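Local coordinates for protein Non-reducing end beta-L-arabinofuranosidase (Bacteroides thetaiotaomicron, PDB 5MQO) that probably acts as a family GH127 glycoside hydrolase, cleaving sugar linkages in complex plant pectin broken down by gut bacteria, at residues 22-30 against 36-44; 509-520 against 568-579. All blocks are in the same frame, centred on the assembly; numbering follows the deposited sequence.

Interaction 1. Residues 22-30 against 36-44; sequences SNGLTDMSQ and MANTGIDAV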
loop_
_atom_site.group_PDB
_atom_site.type_symbol
_atom_site.label_atom_id
_atom_site.label_comp_id
_atom_site.label_asym_id
_atom_site.label_seq_id
_atom_site.Cartn_x
_atom_site.Cartn_y
_atom_site.Cartn_z
ATOM N N SER A 22 9.940 -20.581 -0.788
ATOM C CA SER A 22 10.718 -20.878 0.446
ATOM C C SER A 22 10.856 -19.660 1.347
ATOM O O SER A 22 10.889 -19.826 2.574
ATOM C CB SER A 22 12.112 -21.413 0.096
ATOM N N ASN A 23 10.908 -18.451 0.767
ATOM C CA ASN A 23 11.654 -17.352 1.403
ATOM C C ASN A 23 11.143 -15.875 1.281
ATOM O O ASN A 23 11.877 -14.917 1.628
ATOM C CB ASN A 23 13.077 -17.436 0.830
ATOM C CG ASN A 23 14.091 -16.740 1.695
ATOM O OD1 ASN A 23 14.024 -16.824 2.925
ATOM N ND2 ASN A 23 15.021 -16.024 1.061
ATOM N N GLY A 24 9.921 -15.678 0.799
ATOM C CA GLY A 24 9.390 -14.319 0.582
ATOM C C GLY A 24 9.061 -13.516 1.846
ATOM O O GLY A 24 8.944 -14.087 2.927
ATOM N N LEU A 25 8.947 -12.190 1.702
ATOM C CA LEU A 25 8.375 -11.292 2.731
ATOM C C LEU A 25 7.102 -11.864 3.320
ATOM O O LEU A 25 6.906 -11.811 4.545
ATOM C CB LEU A 25 8.052 -9.915 2.137
ATOM C CG LEU A 25 7.488 -8.781 3.006
ATOM C CD1 LEU A 25 8.416 -8.481 4.177
ATOM C CD2 LEU A 25 7.311 -7.538 2.146
ATOM N N THR A 26 6.235 -12.385 2.449
ATOM C CA THR A 26 5.200 -13.333 2.869
ATOM C C THR A 26 5.165 -14.606 2.025
ATOM O O THR A 26 5.031 -14.579 0.801
ATOM C CB THR A 26 3.786 -12.704 2.965
ATOM O OG1 THR A 26 3.532 -11.881 1.829
ATOM C CG2 THR A 26 3.706 -11.847 4.220
ATOM N N ASP A 27 5.186 -15.721 2.733
ATOM C CA ASP A 27 5.418 -16.989 2.148
ATOM C C ASP A 27 4.186 -17.889 2.134
ATOM O O ASP A 27 4.025 -18.735 3.013
ATOM C CB ASP A 27 6.529 -17.624 2.950
ATOM C CG ASP A 27 7.003 -18.890 2.358
ATOM O OD1 ASP A 27 6.739 -19.115 1.159
ATOM O OD2 ASP A 27 7.652 -19.649 3.110
ATOM N N MET A 28 3.353 -17.750 1.101
ATOM C CA MET A 28 2.227 -18.667 0.850
ATOM C C MET A 28 2.649 -19.922 0.031
ATOM O O MET A 28 1.825 -20.629 -0.538
ATOM C CB MET A 28 1.082 -17.911 0.159
ATOM C CG MET A 28 0.545 -16.790 1.024
ATOM S SD MET A 28 -0.905 -15.841 0.530
ATOM C CE MET A 28 -1.935 -17.122 -0.099
ATOM N N SER A 29 3.940 -20.229 0.017
ATOM C CA SER A 29 4.467 -21.290 -0.822
ATOM C C SER A 29 3.968 -22.696 -0.444
ATOM O O SER A 29 3.844 -23.531 -1.313
ATOM C CB SER A 29 5.986 -21.228 -0.796
ATOM O OG SER A 29 6.458 -21.496 0.515
ATOM N N GLN A 30 3.668 -22.926 0.839
ATOM C CA GLN A 30 3.050 -24.178 1.340
ATOM C C GLN A 30 1.551 -24.057 1.603
ATOM O O GLN A 30 0.946 -24.998 2.107
ATOM C CB GLN A 30 3.674 -24.615 2.681
ATOM C CG GLN A 30 5.188 -24.594 2.759
ATOM C CD GLN A 30 5.825 -25.715 1.961
ATOM O OE1 GLN A 30 5.683 -26.880 2.317
ATOM N NE2 GLN A 30 6.530 -25.370 0.873
ATOM N N MET A 36 -0.621 -18.280 -5.874
ATOM C CA MET A 36 0.691 -17.704 -6.079
ATOM C C MET A 36 1.386 -17.489 -4.754
ATOM O O MET A 36 0.738 -17.413 -3.715
ATOM C CB MET A 36 0.566 -16.341 -6.704
ATOM C CG MET A 36 -0.205 -16.290 -7.991
ATOM S SD MET A 36 -0.458 -14.550 -8.313
ATOM C CE MET A 36 -1.148 -14.597 -9.961
ATOM N N ALA A 37 2.703 -17.365 -4.816
ATOM C CA ALA A 37 3.517 -17.039 -3.664
ATOM C C ALA A 37 4.564 -15.977 -4.039
ATOM O O ALA A 37 4.784 -15.705 -5.229
ATOM C CB ALA A 37 4.166 -18.296 -3.144
ATOM N N ASN A 38 5.141 -15.329 -3.023
ATOM C CA ASN A 38 6.184 -14.318 -3.243
ATOM C C ASN A 38 7.472 -14.926 -3.835
ATOM O O ASN A 38 7.757 -16.126 -3.708
ATOM C CB ASN A 38 6.576 -13.597 -1.930
ATOM C CG ASN A 38 5.624 -12.445 -1.527
ATOM O OD1 ASN A 38 4.403 -12.533 -1.625
ATOM N ND2 ASN A 38 6.204 -11.377 -1.026
ATOM N N THR A 39 8.236 -14.052 -4.481
ATOM C CA THR A 39 9.652 -14.241 -4.701
ATOM C C THR A 39 10.335 -14.060 -3.352
ATOM O O THR A 39 9.812 -13.380 -2.464
ATOM C CB THR A 39 10.261 -13.188 -5.656
ATOM O OG1 THR A 39 10.388 -11.916 -4.995
ATOM C CG2 THR A 39 9.454 -13.038 -6.902
ATOM N N GLY A 40 11.522 -14.641 -3.225
ATOM C CA GLY A 40 12.330 -14.543 -2.015
ATOM C C GLY A 40 12.643 -13.102 -1.715
ATOM O O GLY A 40 12.678 -12.263 -2.602
ATOM N N ILE A 41 12.841 -12.813 -0.440
ATOM C CA ILE A 41 13.055 -11.444 0.037
ATOM C C ILE A 41 14.324 -10.825 -0.555
ATOM O O ILE A 41 14.408 -9.606 -0.676
ATOM C CB ILE A 41 13.016 -11.406 1.599
ATOM C CG1 ILE A 41 12.867 -9.981 2.112
ATOM C CG2 ILE A 41 14.235 -12.064 2.227
ATOM C CD1 ILE A 41 12.444 -9.920 3.561
ATOM N N ASP A 42 15.263 -11.687 -0.959
ATOM C CA ASP A 42 16.560 -11.317 -1.581
ATOM C C ASP A 42 16.641 -11.357 -3.134
ATOM O O ASP A 42 17.658 -10.921 -3.735
ATOM C CB ASP A 42 17.696 -12.187 -0.985
ATOM C CG ASP A 42 17.503 -13.729 -1.197
ATOM O OD1 ASP A 42 16.415 -14.241 -1.543
ATOM O OD2 ASP A 42 18.487 -14.450 -0.974
ATOM N N ALA A 43 15.573 -11.828 -3.777
ATOM C CA ALA A 43 15.569 -12.105 -5.222
ATOM C C ALA A 43 15.442 -10.910 -6.159
ATOM O O ALA A 43 15.924 -10.983 -7.279
ATOM C CB ALA A 43 14.462 -13.090 -5.544
ATOM N N VAL A 44 14.780 -9.835 -5.734
ATOM C CA VAL A 44 14.510 -8.702 -6.616
ATOM C C VAL A 44 15.265 -7.489 -6.081
ATOM O O VAL A 44 15.133 -7.171 -4.907
ATOM C CB VAL A 44 12.986 -8.419 -6.718
ATOM C CG1 VAL A 44 12.689 -7.256 -7.659
ATOM C CG2 VAL A 44 12.234 -9.661 -7.200
#
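The N-terminal tail, whose Gly24 and Thr26 pack on Asn38, doubles back beside the short strand 37-38, an edge strand of a five-stranded mixed sheet, and fills the seam between that sheet and helices of the catalytic domain. The backbones draw nearest at Gly24 and Gly40, with CA atoms 3.9 Å apart. Next to this point Ile41 N donates to Asn23 O over 3.1 Å with an N-H...O angle of 153°, approaching from above the carbonyl plane instead of along a lone pair. Ile41 is the second residue of a type I turn from Gly40 to Ala43, closed by Ala43 N on Gly40 O, and the bond therefore ties the tail to the start of that turn. Gly24 CA lies 3.2 Å from Thr39 O, where a CB would run into both that oxygen and Asn38 CB. The Asn38 amide bears on the Thr26 backbone: its CG stands beside its own backbone N (chi1 -82°), which carries it to 3.2 Å from Thr26 O. Asn38 OD1 and Thr26 O, both acceptors, cannot bond each other; the amide oxygen is instead taken up by Trp393 NE1 of helix 382-399, on which Thr26 also packs. On the apolar side, CD1 of Leu25 meets CD1 of Ile41 at 4.3 Å, and both side chains rest on Val203 of helix 192-208. Asp27 points its CB away from the strand and shapes the tail internally through an Asx turn, in which OD1 accepts from Ser29 N at 3.2 Å from above the carboxylate plane; its own backbone N is held by Glu250. Around this turn, Met28 CB lies 3.9 Å from Met36 O, just before the strand, and the methyl CB of Ala37 sits 3.7 Å from Ser29 N.

Interaction 2. Residues 509-520 against 568-579; sequences YPWEGNVRVTLN and KKGDVVELVMDM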
loop_
_atom_site.group_PDB
_atom_site.type_symbol
_atom_site.label_atom_id
_atom_site.label_comp_id
_atom_site.label_asym_id
_atom_site.label_seq_id
_atom_site.Cartn_x
_atom_site.Cartn_y
_atom_site.Cartn_z
ATOM N N TYR A 509 9.067 3.255 -16.509
ATOM C CA TYR A 509 7.820 3.193 -15.715
ATOM C C TYR A 509 8.085 3.746 -14.311
ATOM O O TYR A 509 9.184 3.551 -13.783
ATOM C CB TYR A 509 7.351 1.725 -15.614
ATOM C CG TYR A 509 5.887 1.479 -15.281
ATOM C CD1 TYR A 509 4.917 1.368 -16.283
ATOM C CD2 TYR A 509 5.477 1.309 -13.977
ATOM C CE1 TYR A 509 3.584 1.119 -15.972
ATOM C CE2 TYR A 509 4.148 1.065 -13.673
ATOM C CZ TYR A 509 3.203 0.972 -14.661
ATOM O OH TYR A 509 1.889 0.732 -14.302
ATOM N N PRO A 510 7.142 4.478 -13.718
ATOM C CA PRO A 510 5.831 4.814 -14.269
ATOM C C PRO A 510 5.787 5.949 -15.319
ATOM O O PRO A 510 4.698 6.270 -15.810
ATOM C CB PRO A 510 5.075 5.257 -13.021
ATOM C CG PRO A 510 6.123 5.976 -12.237
ATOM C CD PRO A 510 7.422 5.241 -12.494
ATOM N N TRP A 511 6.937 6.532 -15.672
ATOM C CA TRP A 511 6.953 7.700 -16.537
ATOM C C TRP A 511 6.593 7.347 -17.965
ATOM O O TRP A 511 6.056 8.184 -18.659
ATOM C CB TRP A 511 8.282 8.429 -16.465
ATOM C CG TRP A 511 8.718 8.735 -15.067
ATOM C CD1 TRP A 511 9.910 8.422 -14.507
ATOM C CD2 TRP A 511 7.960 9.385 -14.044
ATOM N NE1 TRP A 511 9.954 8.828 -13.197
ATOM C CE2 TRP A 511 8.766 9.427 -12.890
ATOM C CE3 TRP A 511 6.672 9.939 -13.986
ATOM C CZ2 TRP A 511 8.339 10.006 -11.698
ATOM C CZ3 TRP A 511 6.246 10.512 -12.801
ATOM C CH2 TRP A 511 7.081 10.552 -11.673
ATOM N N GLU A 512 6.882 6.115 -18.391
ATOM C CA GLU A 512 6.549 5.606 -19.735
ATOM C C GLU A 512 6.107 4.168 -19.619
ATOM O O GLU A 512 6.439 3.489 -18.649
ATOM C CB GLU A 512 7.759 5.667 -20.669
ATOM C CG GLU A 512 8.401 7.048 -20.764
ATOM C CD GLU A 512 9.539 7.123 -21.776
ATOM O OE1 GLU A 512 10.671 6.649 -21.488
ATOM O OE2 GLU A 512 9.295 7.696 -22.861
ATOM N N GLY A 513 5.381 3.698 -20.620
ATOM C CA GLY A 513 4.722 2.394 -20.560
ATOM C C GLY A 513 5.414 1.312 -21.369
ATOM O O GLY A 513 4.728 0.410 -21.857
ATOM N N ASN A 514 6.745 1.386 -21.500
ATOM C CA ASN A 514 7.512 0.403 -22.267
ATOM C C ASN A 514 8.323 -0.457 -21.352
ATOM O O ASN A 514 9.217 0.050 -20.675
ATOM C CB ASN A 514 8.474 1.085 -23.237
ATOM C CG ASN A 514 7.768 2.022 -24.182
ATOM O OD1 ASN A 514 6.798 1.640 -24.847
ATOM N ND2 ASN A 514 8.217 3.274 -24.218
ATOM N N VAL A 515 8.046 -1.763 -21.353
ATOM C CA VAL A 515 8.791 -2.714 -20.513
ATOM C C VAL A 515 9.522 -3.765 -21.347
ATOM O O VAL A 515 9.002 -4.285 -22.317
ATOM C CB VAL A 515 7.876 -3.385 -19.466
ATOM C CG1 VAL A 515 8.669 -4.238 -18.478
ATOM C CG2 VAL A 515 7.103 -2.315 -18.711
ATOM N N ARG A 516 10.751 -4.046 -20.957
ATOM C CA ARG A 516 11.515 -5.078 -21.578
ATOM C C ARG A 516 11.994 -6.009 -20.497
ATOM O O ARG A 516 12.647 -5.558 -19.538
ATOM C CB ARG A 516 12.715 -4.490 -22.311
ATOM C CG ARG A 516 13.611 -5.528 -22.978
ATOM C CD ARG A 516 14.794 -4.850 -23.617
ATOM N NE ARG A 516 14.377 -3.962 -24.688
ATOM C CZ ARG A 516 15.199 -3.195 -25.398
ATOM N NH1 ARG A 516 16.513 -3.198 -25.177
ATOM N NH2 ARG A 516 14.691 -2.426 -26.348
ATOM N N VAL A 517 11.674 -7.294 -20.683
ATOM C CA VAL A 517 12.155 -8.374 -19.840
ATOM C C VAL A 517 13.171 -9.172 -20.655
ATOM O O VAL A 517 12.881 -9.668 -21.749
ATOM C CB VAL A 517 10.990 -9.248 -19.306
ATOM C CG1 VAL A 517 11.499 -10.414 -18.459
ATOM C CG2 VAL A 517 10.072 -8.374 -18.462
ATOM N N THR A 518 14.379 -9.254 -20.119
ATOM C CA THR A 518 15.469 -9.947 -20.765
ATOM C C THR A 518 15.830 -11.116 -19.869
ATOM O O THR A 518 16.038 -10.907 -18.682
ATOM C CB THR A 518 16.683 -9.017 -20.916
ATOM O OG1 THR A 518 16.271 -7.772 -21.520
ATOM C CG2 THR A 518 17.761 -9.688 -21.743
ATOM N N LEU A 519 15.916 -12.320 -20.444
ATOM C CA LEU A 519 16.299 -13.542 -19.716
ATOM C C LEU A 519 17.785 -13.838 -19.721
ATOM O O LEU A 519 18.284 -14.294 -20.737
ATOM C CB LEU A 519 15.610 -14.730 -20.354
ATOM C CG LEU A 519 14.112 -14.710 -20.118
ATOM C CD1 LEU A 519 13.448 -15.528 -21.197
ATOM C CD2 LEU A 519 13.763 -15.241 -18.723
ATOM N N ASN A 520 18.480 -13.618 -18.598
ATOM C CA ASN A 520 19.927 -13.896 -18.516
ATOM C C ASN A 520 20.199 -15.358 -18.369
ATOM O O ASN A 520 20.846 -15.920 -19.208
ATOM C CB ASN A 520 20.608 -13.190 -17.355
ATOM C CG ASN A 520 20.601 -11.691 -17.485
ATOM O OD1 ASN A 520 20.790 -10.996 -16.486
ATOM N ND2 ASN A 520 20.375 -11.170 -18.690
ATOM N N LYS A 568 14.950 -19.550 -23.846
ATOM C CA LYS A 568 16.399 -19.721 -23.981
ATOM C C LYS A 568 17.071 -18.518 -23.357
ATOM O O LYS A 568 16.472 -17.436 -23.295
ATOM C CB LYS A 568 16.824 -19.770 -25.472
ATOM C CG LYS A 568 16.014 -20.680 -26.394
ATOM C CD LYS A 568 16.192 -22.164 -26.075
ATOM C CE LYS A 568 15.001 -23.014 -26.524
ATOM N NZ LYS A 568 14.529 -22.729 -27.916
ATOM N N LYS A 569 18.332 -18.680 -22.957
ATOM C CA LYS A 569 19.149 -17.529 -22.577
ATOM C C LYS A 569 19.048 -16.420 -23.622
ATOM O O LYS A 569 18.892 -16.686 -24.811
ATOM C CB LYS A 569 20.613 -17.917 -22.372
ATOM C CG LYS A 569 21.570 -16.725 -22.335
ATOM C CD LYS A 569 22.905 -17.041 -21.684
ATOM C CE LYS A 569 23.697 -15.749 -21.527
ATOM N NZ LYS A 569 25.046 -15.980 -20.946
ATOM N N GLY A 570 19.070 -15.177 -23.143
ATOM C CA GLY A 570 19.075 -14.004 -23.989
ATOM C C GLY A 570 17.761 -13.644 -24.644
ATOM O O GLY A 570 17.709 -12.635 -25.352
ATOM N N ASP A 571 16.695 -14.430 -24.428
ATOM C CA ASP A 571 15.360 -14.050 -24.958
ATOM C C ASP A 571 14.932 -12.687 -24.372
ATOM O O ASP A 571 15.390 -12.255 -23.287
ATOM C CB ASP A 571 14.265 -15.133 -24.722
ATOM C CG ASP A 571 14.375 -16.356 -25.682
ATOM O OD1 ASP A 571 14.860 -16.225 -26.817
ATOM O OD2 ASP A 571 13.957 -17.471 -25.299
ATOM N N VAL A 572 14.074 -12.010 -25.130
ATOM C CA VAL A 572 13.626 -10.659 -24.811
ATOM C C VAL A 572 12.130 -10.565 -25.050
ATOM O O VAL A 572 11.678 -10.765 -26.167
ATOM C CB VAL A 572 14.374 -9.643 -25.698
ATOM C CG1 VAL A 572 13.659 -8.299 -25.777
ATOM C CG2 VAL A 572 15.797 -9.460 -25.194
ATOM N N VAL A 573 11.371 -10.270 -24.000
ATOM C CA VAL A 573 9.970 -9.881 -24.137
ATOM C C VAL A 573 9.843 -8.373 -23.916
ATOM O O VAL A 573 10.551 -7.789 -23.084
ATOM C CB VAL A 573 9.067 -10.588 -23.111
ATOM C CG1 VAL A 573 7.599 -10.431 -23.500
ATOM C CG2 VAL A 573 9.419 -12.056 -22.999
ATOM N N GLU A 574 8.922 -7.757 -24.652
ATOM C CA GLU A 574 8.744 -6.316 -24.620
ATOM C C GLU A 574 7.255 -5.933 -24.648
ATOM O O GLU A 574 6.572 -6.073 -25.663
ATOM C CB GLU A 574 9.509 -5.656 -25.768
ATOM C CG GLU A 574 9.811 -4.184 -25.534
ATOM C CD GLU A 574 10.732 -3.599 -26.589
ATOM O OE1 GLU A 574 11.955 -3.884 -26.540
ATOM O OE2 GLU A 574 10.216 -2.865 -27.465
ATOM N N LEU A 575 6.765 -5.460 -23.503
ATOM C CA LEU A 575 5.405 -4.968 -23.360
ATOM C C LEU A 575 5.418 -3.514 -23.728
ATOM O O LEU A 575 6.241 -2.771 -23.195
ATOM C CB LEU A 575 4.982 -5.119 -21.912
ATOM C CG LEU A 575 3.573 -4.662 -21.547
ATOM C CD1 LEU A 575 2.505 -5.451 -22.294
ATOM C CD2 LEU A 575 3.368 -4.780 -20.047
ATOM N N VAL A 576 4.549 -3.113 -24.656
ATOM C CA VAL A 576 4.302 -1.687 -24.919
ATOM C C VAL A 576 2.877 -1.357 -24.510
ATOM O O VAL A 576 1.945 -1.795 -25.158
ATOM C CB VAL A 576 4.494 -1.310 -26.411
ATOM C CG1 VAL A 576 4.274 0.190 -26.641
ATOM C CG2 VAL A 576 5.870 -1.718 -26.894
ATOM N N MET A 577 2.724 -0.610 -23.421
ATOM C CA MET A 577 1.409 -0.128 -22.940
ATOM C C MET A 577 1.255 1.298 -23.397
ATOM O O MET A 577 2.162 2.083 -23.211
ATOM C CB MET A 577 1.318 -0.165 -21.397
ATOM C CG MET A 577 1.299 -1.571 -20.788
ATOM S SD MET A 577 1.730 -1.723 -19.019
ATOM C CE MET A 577 3.491 -1.460 -19.068
ATOM N N ASP A 578 0.139 1.633 -24.028
ATOM C CA ASP A 578 -0.173 3.037 -24.269
ATOM C C ASP A 578 -0.444 3.668 -22.936
ATOM O O ASP A 578 -1.156 3.105 -22.118
ATOM C CB ASP A 578 -1.417 3.216 -25.124
ATOM C CG ASP A 578 -1.140 3.064 -26.599
ATOM O OD1 ASP A 578 -0.026 2.599 -26.996
ATOM O OD2 ASP A 578 -2.071 3.414 -27.361
ATOM N N MET A 579 0.108 4.848 -22.733
ATOM C CA MET A 579 -0.015 5.535 -21.477
ATOM C C MET A 579 -0.433 6.977 -21.719
ATOM O O MET A 579 0.291 7.913 -21.421
ATOM C CB MET A 579 1.306 5.432 -20.731
ATOM C CG MET A 579 1.181 5.888 -19.299
ATOM S SD MET A 579 2.739 5.941 -18.448
ATOM C CE MET A 579 2.915 4.220 -18.052
#
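Strands 514-520 and 572-577 run antiparallel, their axes 4.6 Å apart and 167° between directions, with hydrogen-bonded pairs at Val515-Leu575 and Val517-Val573. Val515 N donates to Leu575 O over 2.8 Å, whereas the return bond from Leu575 N to Val515 O is weak. Arg516 and Glu574 form a non-hydrogen-bonded pair whose side chains lie alongside and point the same way. A bend at chi3 (-64°) turns the guanidinium side-on to the carboxylate, the two planes 17° apart. Arg516 NE, at 3.0 Å, and Arg516 NH2, at 3.1 Å, both hold the single oxygen OE1 of Glu574, NE on its anti side and NH2 on its syn side, both tilted out of the carboxylate plane from the same face. With an alanine in place of Glu574, these two donors would probably lose their shared acceptor, leaving the exposed guanidinium freer to turn, with a long, weak pairing to Glu506. The face bearing Val515, Val517, Val573 and Leu575 is the buried side of a beta-sandwich in the GH127 middle domain: Val517 and Val573 pack on Phe533 of the facing sheet. At one end Met579 folds its CE to 3.6 Å from Gly513 CA and 3.8 Å from Tyr509 CE1, while Met577 CE touches Val515 CG2. A CB on Gly513 would collide with Met577 O. At the other end the type II turn from Lys568 to Asp571 places Gly570, at positive phi, to give its N-H to Leu519 O, and Asp571 CB meets Leu519 CD1 at 3.6 Å.

Overall arrangement
Interactions 1 and 2 do not touch: their centres are about 23 Å apart and their nearest atoms about 10 Å, yet neighbouring strands connect them. In interaction 1, strand 37-38 edges the five-stranded sheet that includes 529-535, the strand whose Phe533 meets the buried face of interaction 2. Straight after the turn at 40-43, strand 44-46 becomes an edge of the seven-stranded sheet in which 514-521 and 572-577 are inner neighbours. The N-terminal region thus contributes to both layers. Interaction 1 sits where that sandwich meets the catalytic-domain helices; its centre is about 18 Å from the centre of the chain, and that of interaction 2 about 24 Å.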